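Local coordinates for protein anti-sigma-E factor ChrR (Rhodobacter sphaeroides, PDB 2Z2S) that inhibits the extracytoplasmic function sigma-E factor (RpoE) as a zinc-binding anti-sigma factor, and responds to singlet oxygen through its C-terminal domain, at residues Glu22-Thr30 against Asp186-Asp194; Leu94-Leu102 against Leu119-Leu129. One frame throughout, in Å; residues are numbered along the deposited sequence.

Contact 1 of 2, residues Glu22-Thr30 against Asp186-Asp194; sequences EAFSLVVAT and DCICLAATD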
loop_
_atom_site.group_PDB
_atom_site.type_symbol
_atom_site.label_atom_id
_atom_site.label_comp_id
_atom_site.label_asym_id
_atom_site.label_seq_id
_atom_site.Cartn_x
_atom_site.Cartn_y
_atom_site.Cartn_z
ATOM N N GLU B 22 -3.665 -10.549 -4.660
ATOM C CA GLU B 22 -2.258 -10.618 -4.274
ATOM C C GLU B 22 -1.234 -10.376 -5.374
ATOM O O GLU B 22 -0.246 -9.664 -5.180
ATOM C CB GLU B 22 -1.963 -11.951 -3.601
ATOM C CG GLU B 22 -0.577 -11.985 -3.009
ATOM C CD GLU B 22 -0.316 -13.224 -2.180
ATOM O OE1 GLU B 22 0.831 -13.392 -1.717
ATOM O OE2 GLU B 22 -1.253 -14.024 -1.988
ATOM N N ALA B 23 -1.460 -10.975 -6.531
ATOM C CA ALA B 23 -0.538 -10.797 -7.643
ATOM C C ALA B 23 -0.405 -9.300 -7.991
ATOM O O ALA B 23 0.674 -8.707 -7.870
ATOM C CB ALA B 23 -1.033 -11.607 -8.869
ATOM N N PHE B 24 -1.507 -8.694 -8.420
ATOM C CA PHE B 24 -1.489 -7.286 -8.773
ATOM C C PHE B 24 -0.946 -6.426 -7.626
ATOM O O PHE B 24 -0.170 -5.510 -7.858
ATOM C CB PHE B 24 -2.893 -6.825 -9.201
ATOM C CG PHE B 24 -3.377 -7.474 -10.474
ATOM C CD1 PHE B 24 -2.561 -7.514 -11.594
ATOM C CD2 PHE B 24 -4.639 -8.035 -10.558
ATOM C CE1 PHE B 24 -2.989 -8.102 -12.768
ATOM C CE2 PHE B 24 -5.072 -8.625 -11.739
ATOM C CZ PHE B 24 -4.243 -8.654 -12.841
ATOM N N SER B 25 -1.343 -6.725 -6.393
ATOM C CA SER B 25 -0.842 -5.986 -5.238
ATOM C C SER B 25 0.670 -6.086 -5.189
ATOM O O SER B 25 1.350 -5.173 -4.748
ATOM C CB SER B 25 -1.400 -6.566 -3.945
ATOM O OG SER B 25 -2.813 -6.506 -3.934
ATOM N N LEU B 26 1.204 -7.211 -5.632
ATOM C CA LEU B 26 2.645 -7.385 -5.629
ATOM C C LEU B 26 3.339 -6.429 -6.614
ATOM O O LEU B 26 4.351 -5.814 -6.310
ATOM C CB LEU B 26 2.981 -8.839 -5.966
ATOM C CG LEU B 26 4.463 -9.234 -5.929
ATOM C CD1 LEU B 26 5.112 -8.666 -4.670
ATOM C CD2 LEU B 26 4.599 -10.783 -5.972
ATOM N N VAL B 27 2.790 -6.295 -7.805
ATOM C CA VAL B 27 3.416 -5.424 -8.771
ATOM C C VAL B 27 3.234 -3.969 -8.403
ATOM O O VAL B 27 4.183 -3.185 -8.436
ATOM C CB VAL B 27 2.839 -5.661 -10.162
ATOM C CG1 VAL B 27 3.384 -4.653 -11.129
ATOM C CG2 VAL B 27 3.193 -7.058 -10.621
ATOM N N VAL B 28 2.008 -3.607 -8.055
ATOM C CA VAL B 28 1.719 -2.232 -7.695
ATOM C C VAL B 28 2.602 -1.756 -6.547
ATOM O O VAL B 28 3.176 -0.666 -6.599
ATOM C CB VAL B 28 0.264 -2.068 -7.303
ATOM C CG1 VAL B 28 0.017 -0.661 -6.811
ATOM C CG2 VAL B 28 -0.605 -2.350 -8.491
ATOM N N ALA B 29 2.722 -2.580 -5.513
ATOM C CA ALA B 29 3.545 -2.214 -4.369
ATOM C C ALA B 29 5.050 -2.226 -4.652
ATOM O O ALA B 29 5.800 -1.540 -3.972
ATOM C CB ALA B 29 3.228 -3.116 -3.177
ATOM N N THR B 30 5.512 -2.990 -5.638
ATOM C CA THR B 30 6.941 -2.986 -5.908
ATOM C C THR B 30 7.235 -1.692 -6.618
ATOM O O THR B 30 8.303 -1.098 -6.463
ATOM C CB THR B 30 7.402 -4.163 -6.780
ATOM O OG1 THR B 30 7.171 -5.396 -6.087
ATOM C CG2 THR B 30 8.907 -4.057 -7.032
ATOM N N ASP B 186 20.366 -7.328 -19.551
ATOM C CA ASP B 186 19.196 -8.177 -19.654
ATOM C C ASP B 186 18.041 -7.520 -18.904
ATOM O O ASP B 186 18.178 -7.090 -17.750
ATOM C CB ASP B 186 19.490 -9.574 -19.101
ATOM C CG ASP B 186 20.203 -10.464 -20.111
ATOM O OD1 ASP B 186 21.353 -10.141 -20.488
ATOM O OD2 ASP B 186 19.605 -11.484 -20.528
ATOM N N CYS B 187 16.909 -7.432 -19.594
ATOM C CA CYS B 187 15.704 -6.824 -19.061
ATOM C C CYS B 187 14.878 -7.792 -18.235
ATOM O O CYS B 187 14.177 -8.633 -18.783
ATOM C CB CYS B 187 14.861 -6.292 -20.213
ATOM S SG CYS B 187 13.164 -5.956 -19.783
ATOM N N ILE B 188 14.955 -7.670 -16.915
ATOM C CA ILE B 188 14.187 -8.542 -16.035
ATOM C C ILE B 188 12.936 -7.798 -15.591
ATOM O O ILE B 188 13.011 -6.651 -15.159
ATOM C CB ILE B 188 14.992 -8.930 -14.790
ATOM C CG1 ILE B 188 16.386 -9.400 -15.206
ATOM C CG2 ILE B 188 14.264 -10.020 -14.031
ATOM C CD1 ILE B 188 17.346 -9.559 -14.050
ATOM N N CYS B 189 11.788 -8.451 -15.689
ATOM C CA CYS B 189 10.539 -7.821 -15.304
ATOM C C CYS B 189 9.747 -8.625 -14.297
ATOM O O CYS B 189 10.049 -9.786 -14.033
ATOM C CB CYS B 189 9.662 -7.622 -16.531
ATOM S SG CYS B 189 10.421 -6.636 -17.798
ATOM N N LEU B 190 8.730 -7.976 -13.738
ATOM C CA LEU B 190 7.808 -8.602 -12.806
ATOM C C LEU B 190 6.447 -8.427 -13.465
ATOM O O LEU B 190 6.006 -7.302 -13.708
ATOM C CB LEU B 190 7.818 -7.899 -11.455
ATOM C CG LEU B 190 6.831 -8.474 -10.435
ATOM C CD1 LEU B 190 7.025 -9.973 -10.279
ATOM C CD2 LEU B 190 7.039 -7.763 -9.115
ATOM N N ALA B 191 5.794 -9.535 -13.786
ATOM C CA ALA B 191 4.500 -9.448 -14.427
ATOM C C ALA B 191 3.415 -10.117 -13.609
ATOM O O ALA B 191 3.672 -10.992 -12.780
ATOM C CB ALA B 191 4.571 -10.050 -15.806
ATOM N N ALA B 192 2.191 -9.677 -13.848
ATOM C CA ALA B 192 1.052 -10.209 -13.149
ATOM C C ALA B 192 -0.119 -10.176 -14.113
ATOM O O ALA B 192 -0.375 -9.147 -14.744
ATOM C CB ALA B 192 0.765 -9.360 -11.928
ATOM N N THR B 193 -0.811 -11.309 -14.242
ATOM C CA THR B 193 -1.967 -11.414 -15.125
ATOM C C THR B 193 -3.153 -11.982 -14.376
ATOM O O THR B 193 -2.986 -12.699 -13.385
ATOM C CB THR B 193 -1.706 -12.352 -16.287
ATOM O OG1 THR B 193 -0.333 -12.264 -16.668
ATOM C CG2 THR B 193 -2.586 -11.972 -17.464
ATOM N N ASP B 194 -4.352 -11.663 -14.852
ATOM C CA ASP B 194 -5.566 -12.175 -14.226
ATOM C C ASP B 194 -6.355 -13.000 -15.231
ATOM O O ASP B 194 -7.607 -12.959 -15.154
ATOM C CB ASP B 194 -6.442 -11.027 -13.696
ATOM C CG ASP B 194 -7.031 -10.161 -14.808
ATOM O OD1 ASP B 194 -6.296 -9.803 -15.752
ATOM O OD2 ASP B 194 -8.228 -9.821 -14.730
#
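At Ala-23 and Ala-192 the backbones of helix 22-32 and strand 187-193 come nearest, CA to CA 5.8 Å; the small side chains are consistent with the 7.7 Å between the axes of the short segments, which run at 146°. One residue on, Phe-24 reaches past Ala-192 to the C-terminal end of the strand. Its CG stands beside the backbone N, opposite the carbonyl carbon (chi1 -66°), which brings the ring down onto the strand end. CD1 packs on Ala-192 CB at 3.8 Å, while Ala-192 O and Asp-194 CB lie at the ring edge. The Asp-194 carboxylate is turned 62° from the ring plane, and its OD1 bonds to the backbone N of Leu-146. Cutting Phe-24 back to an alanine would probably strip Asp-194 CB of its ring contact, leave Ala-192 only Ala-23 and Val-27 across the contact, and open a gap at the strand end. Leu-26 adds a looser contact, CG to Leu-190 CD2. Val-27 fills the middle of the interface with CG2, which sits 3.6 Å from Ala-192 CB and 3.9 Å from Leu-190 CG, the two branched chains running side by side in opposite senses. Thr-30 ends the contact, its OG1 3.8 Å from Leu-190 CD2. That hydroxyl donates to Leu-26 O (2.9 Å from OG1), approaching the carbonyl from the face opposite Thr-30 N, so it is satisfied within the helix while lying against the leucine. Leu-148 and Leu-150 of strand 147-151 extend the apolar floor. The CB of Thr-193 points away from the helix, and its side chain lies near His-143, assigned to the second zinc site. A helix of the zinc-binding anti-sigma domain thus packs across one face of the antiparallel sheet of the cupin-like domain.

Contact 2 of 2, residues Leu94-Leu102 against Leu119-Leu129; sequences LADYVGRRL and LPTGGEAIARL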
loop_
_atom_site.group_PDB
_atom_site.type_symbol
_atom_site.label_atom_id
_atom_site.label_comp_id
_atom_site.label_asym_id
_atom_site.label_seq_id
_atom_site.Cartn_x
_atom_site.Cartn_y
_atom_site.Cartn_z
ATOM N N LEU B 94 8.552 -7.785 -3.178
ATOM C CA LEU B 94 9.083 -8.731 -4.151
ATOM C C LEU B 94 10.190 -9.589 -3.534
ATOM O O LEU B 94 10.280 -10.787 -3.793
ATOM C CB LEU B 94 9.621 -7.946 -5.358
ATOM C CG LEU B 94 10.033 -8.610 -6.675
ATOM C CD1 LEU B 94 11.530 -8.607 -6.791
ATOM C CD2 LEU B 94 9.462 -10.009 -6.752
ATOM N N ALA B 95 11.009 -8.965 -2.694
ATOM C CA ALA B 95 12.114 -9.638 -2.023
ATOM C C ALA B 95 11.640 -10.818 -1.166
ATOM O O ALA B 95 12.395 -11.749 -0.903
ATOM C CB ALA B 95 12.895 -8.629 -1.167
ATOM N N ASP B 96 10.389 -10.788 -0.734
ATOM C CA ASP B 96 9.872 -11.865 0.080
ATOM C C ASP B 96 9.552 -13.062 -0.797
ATOM O O ASP B 96 9.554 -14.188 -0.324
ATOM C CB ASP B 96 8.596 -11.430 0.810
ATOM C CG ASP B 96 8.728 -10.058 1.469
ATOM O OD1 ASP B 96 9.859 -9.692 1.872
ATOM O OD2 ASP B 96 7.698 -9.354 1.602
ATOM N N TYR B 97 9.281 -12.838 -2.076
ATOM C CA TYR B 97 8.916 -13.937 -2.962
ATOM C C TYR B 97 10.170 -14.459 -3.656
ATOM O O TYR B 97 10.096 -15.475 -4.407
ATOM C CB TYR B 97 7.906 -13.439 -3.997
ATOM C CG TYR B 97 6.621 -12.990 -3.343
ATOM C CD1 TYR B 97 6.596 -11.892 -2.486
ATOM C CD2 TYR B 97 5.438 -13.698 -3.528
ATOM C CE1 TYR B 97 5.422 -11.516 -1.829
ATOM C CE2 TYR B 97 4.259 -13.329 -2.873
ATOM C CZ TYR B 97 4.263 -12.239 -2.027
ATOM O OH TYR B 97 3.114 -11.873 -1.370
ATOM N N VAL B 98 11.316 -13.823 -3.458
ATOM C CA VAL B 98 12.515 -14.302 -4.106
ATOM C C VAL B 98 13.722 -14.307 -3.048
ATOM O O VAL B 98 13.875 -13.369 -2.412
ATOM C CB VAL B 98 13.018 -13.435 -5.260
ATOM C CG1 VAL B 98 14.410 -14.001 -5.687
ATOM C CG2 VAL B 98 12.025 -13.702 -6.416
ATOM N N GLY B 99 14.636 -15.193 -3.232
ATOM C CA GLY B 99 15.492 -15.399 -2.096
ATOM C C GLY B 99 16.465 -14.249 -2.051
ATOM O O GLY B 99 16.117 -13.136 -2.451
ATOM N N ARG B 100 17.738 -14.534 -1.815
ATOM C CA ARG B 100 18.837 -13.497 -1.789
ATOM C C ARG B 100 19.160 -12.612 -2.992
ATOM O O ARG B 100 19.266 -11.391 -2.892
ATOM C CB ARG B 100 20.102 -14.175 -1.339
ATOM N N ARG B 101 19.315 -13.247 -4.128
ATOM C CA ARG B 101 19.496 -12.421 -5.296
ATOM C C ARG B 101 18.742 -13.101 -6.452
ATOM O O ARG B 101 18.570 -14.320 -6.440
ATOM C CB ARG B 101 20.980 -12.347 -5.600
ATOM N N LEU B 102 18.419 -12.362 -7.521
ATOM C CA LEU B 102 17.740 -12.865 -8.733
ATOM C C LEU B 102 18.453 -13.929 -9.624
ATOM O O LEU B 102 17.797 -14.598 -10.450
ATOM C CB LEU B 102 17.345 -11.703 -9.610
ATOM C CG LEU B 102 16.523 -10.708 -8.799
ATOM C CD1 LEU B 102 16.166 -9.576 -9.722
ATOM C CD2 LEU B 102 15.245 -11.320 -8.207
ATOM N N LEU B 119 5.802 -16.871 -9.314
ATOM C CA LEU B 119 5.824 -16.523 -7.902
ATOM C C LEU B 119 4.547 -17.031 -7.241
ATOM O O LEU B 119 3.451 -16.898 -7.789
ATOM C CB LEU B 119 5.962 -15.011 -7.735
ATOM C CG LEU B 119 7.218 -14.436 -8.401
ATOM C CD1 LEU B 119 7.143 -12.929 -8.390
ATOM C CD2 LEU B 119 8.467 -14.905 -7.680
ATOM N N PRO B 120 4.681 -17.628 -6.049
ATOM C CA PRO B 120 3.581 -18.190 -5.254
ATOM C C PRO B 120 2.649 -17.132 -4.643
ATOM O O PRO B 120 3.067 -16.343 -3.795
ATOM C CB PRO B 120 4.325 -18.979 -4.183
ATOM C CG PRO B 120 5.491 -18.040 -3.888
ATOM C CD PRO B 120 5.948 -17.665 -5.291
ATOM N N THR B 121 1.388 -17.129 -5.053
ATOM C CA THR B 121 0.448 -16.149 -4.526
ATOM C C THR B 121 -0.975 -16.673 -4.366
ATOM O O THR B 121 -1.375 -17.636 -5.011
ATOM C CB THR B 121 0.373 -14.885 -5.429
ATOM O OG1 THR B 121 0.090 -15.276 -6.780
ATOM C CG2 THR B 121 1.679 -14.100 -5.375
ATOM N N GLY B 122 -1.732 -16.018 -3.493
ATOM C CA GLY B 122 -3.113 -16.389 -3.281
ATOM C C GLY B 122 -3.856 -15.695 -4.400
ATOM O O GLY B 122 -3.217 -15.185 -5.317
ATOM N N GLY B 123 -5.182 -15.656 -4.336
ATOM C CA GLY B 123 -5.947 -15.012 -5.390
ATOM C C GLY B 123 -5.886 -15.766 -6.708
ATOM O O GLY B 123 -5.167 -16.755 -6.840
ATOM N N GLU B 124 -6.644 -15.291 -7.691
ATOM C CA GLU B 124 -6.675 -15.917 -9.001
ATOM C C GLU B 124 -5.998 -15.088 -10.091
ATOM O O GLU B 124 -6.495 -15.010 -11.209
ATOM C CB GLU B 124 -8.102 -16.202 -9.387
ATOM N N ALA B 125 -4.878 -14.453 -9.755
ATOM C CA ALA B 125 -4.102 -13.659 -10.707
ATOM C C ALA B 125 -2.708 -14.238 -10.519
ATOM O O ALA B 125 -2.336 -14.589 -9.400
ATOM C CB ALA B 125 -4.129 -12.208 -10.326
ATOM N N ILE B 126 -1.939 -14.362 -11.591
ATOM C CA ILE B 126 -0.617 -14.965 -11.467
ATOM C C ILE B 126 0.528 -13.969 -11.590
ATOM O O ILE B 126 0.449 -13.025 -12.363
ATOM C CB ILE B 126 -0.419 -16.078 -12.530
ATOM C CG1 ILE B 126 -1.471 -17.181 -12.359
ATOM C CG2 ILE B 126 0.964 -16.683 -12.399
ATOM C CD1 ILE B 126 -2.883 -16.800 -12.796
ATOM N N ALA B 127 1.596 -14.197 -10.832
ATOM C CA ALA B 127 2.761 -13.321 -10.863
ATOM C C ALA B 127 3.959 -14.156 -11.246
ATOM O O ALA B 127 4.014 -15.345 -10.921
ATOM C CB ALA B 127 2.989 -12.697 -9.502
ATOM N N ARG B 128 4.919 -13.532 -11.925
ATOM C CA ARG B 128 6.129 -14.225 -12.360
ATOM C C ARG B 128 7.228 -13.250 -12.741
ATOM O O ARG B 128 6.966 -12.086 -13.050
ATOM C CB ARG B 128 5.823 -15.120 -13.565
ATOM C CG ARG B 128 5.401 -14.354 -14.802
ATOM C CD ARG B 128 4.285 -15.056 -15.560
ATOM N NE ARG B 128 3.152 -14.154 -15.750
ATOM C CZ ARG B 128 3.221 -12.983 -16.378
ATOM N NH1 ARG B 128 4.376 -12.567 -16.890
ATOM N NH2 ARG B 128 2.140 -12.219 -16.483
ATOM N N LEU B 129 8.462 -13.739 -12.705
ATOM C CA LEU B 129 9.620 -12.943 -13.084
ATOM C C LEU B 129 9.996 -13.388 -14.485
ATOM O O LEU B 129 10.199 -14.571 -14.723
ATOM C CB LEU B 129 10.800 -13.204 -12.146
ATOM C CG LEU B 129 10.717 -12.666 -10.722
ATOM C CD1 LEU B 129 11.941 -13.124 -9.945
ATOM C CD2 LEU B 129 10.639 -11.140 -10.751
#
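Leu-119 meets Leu-94, Tyr-97 and Val-98 where the short helix 94-97 and the loop after it cover a beta hairpin of the cupin-like domain. The hairpin pairs strands 115-119 and 126-132, and Leu-119 N bonds to Ala-127 O. The two methyls of Leu-119 divide the work: CD1 is 4.1 Å from Leu-94 CD2, the side chains crossing at about a right angle, whereas CD2 touches Tyr-97 O at 3.7 Å and also meets Tyr-97 CB and Val-98 CG2. Pro-120 follows with its carbonyl O at the edge of the Tyr-97 ring, and its own ring touches the tyrosine more loosely through CG. Thr-121 brings CG2 obliquely to the same ring, 3.7 Å from Tyr-97 CE2. Beyond the turn, Leu-129 returns the chain to the 94-102 segment. Its CG, anti to the carbonyl carbon (chi1 -71°), directs the methyls at that segment, with CD2 in looser contact with Leu-94 CD2. Leu-190 of the neighbouring strand continues this apolar patch, touching Leu-94, Leu-119 and Leu-129. At its far end Leu-129 CD1 meets two methyls, 3.6 Å from Val-98 CG2 and 4.1 Å from Leu-102 CD2.

Both contacts are largely buried and draw on one sheet, in which strands 187-193 and 126-132 are neighbours; their centres are about 8 Å apart. Contact 1 lies near the centre of the chain and joins the anti-sigma domain to the cupin-like domain, whereas contact 2 falls within the region required for the singlet-oxygen response and lies farther out, with Pro-120 exposed. Across each interface the packing is apolar, aliphatic in contact 2 apart from one tyrosine, and built on alanines, Val-27, Leu-190 and one phenylalanine in contact 1. Polar links run between the contacts instead: Glu-22 bonds through OE1 to Tyr-97 OH and probably, through OE2, to Gly-122 N.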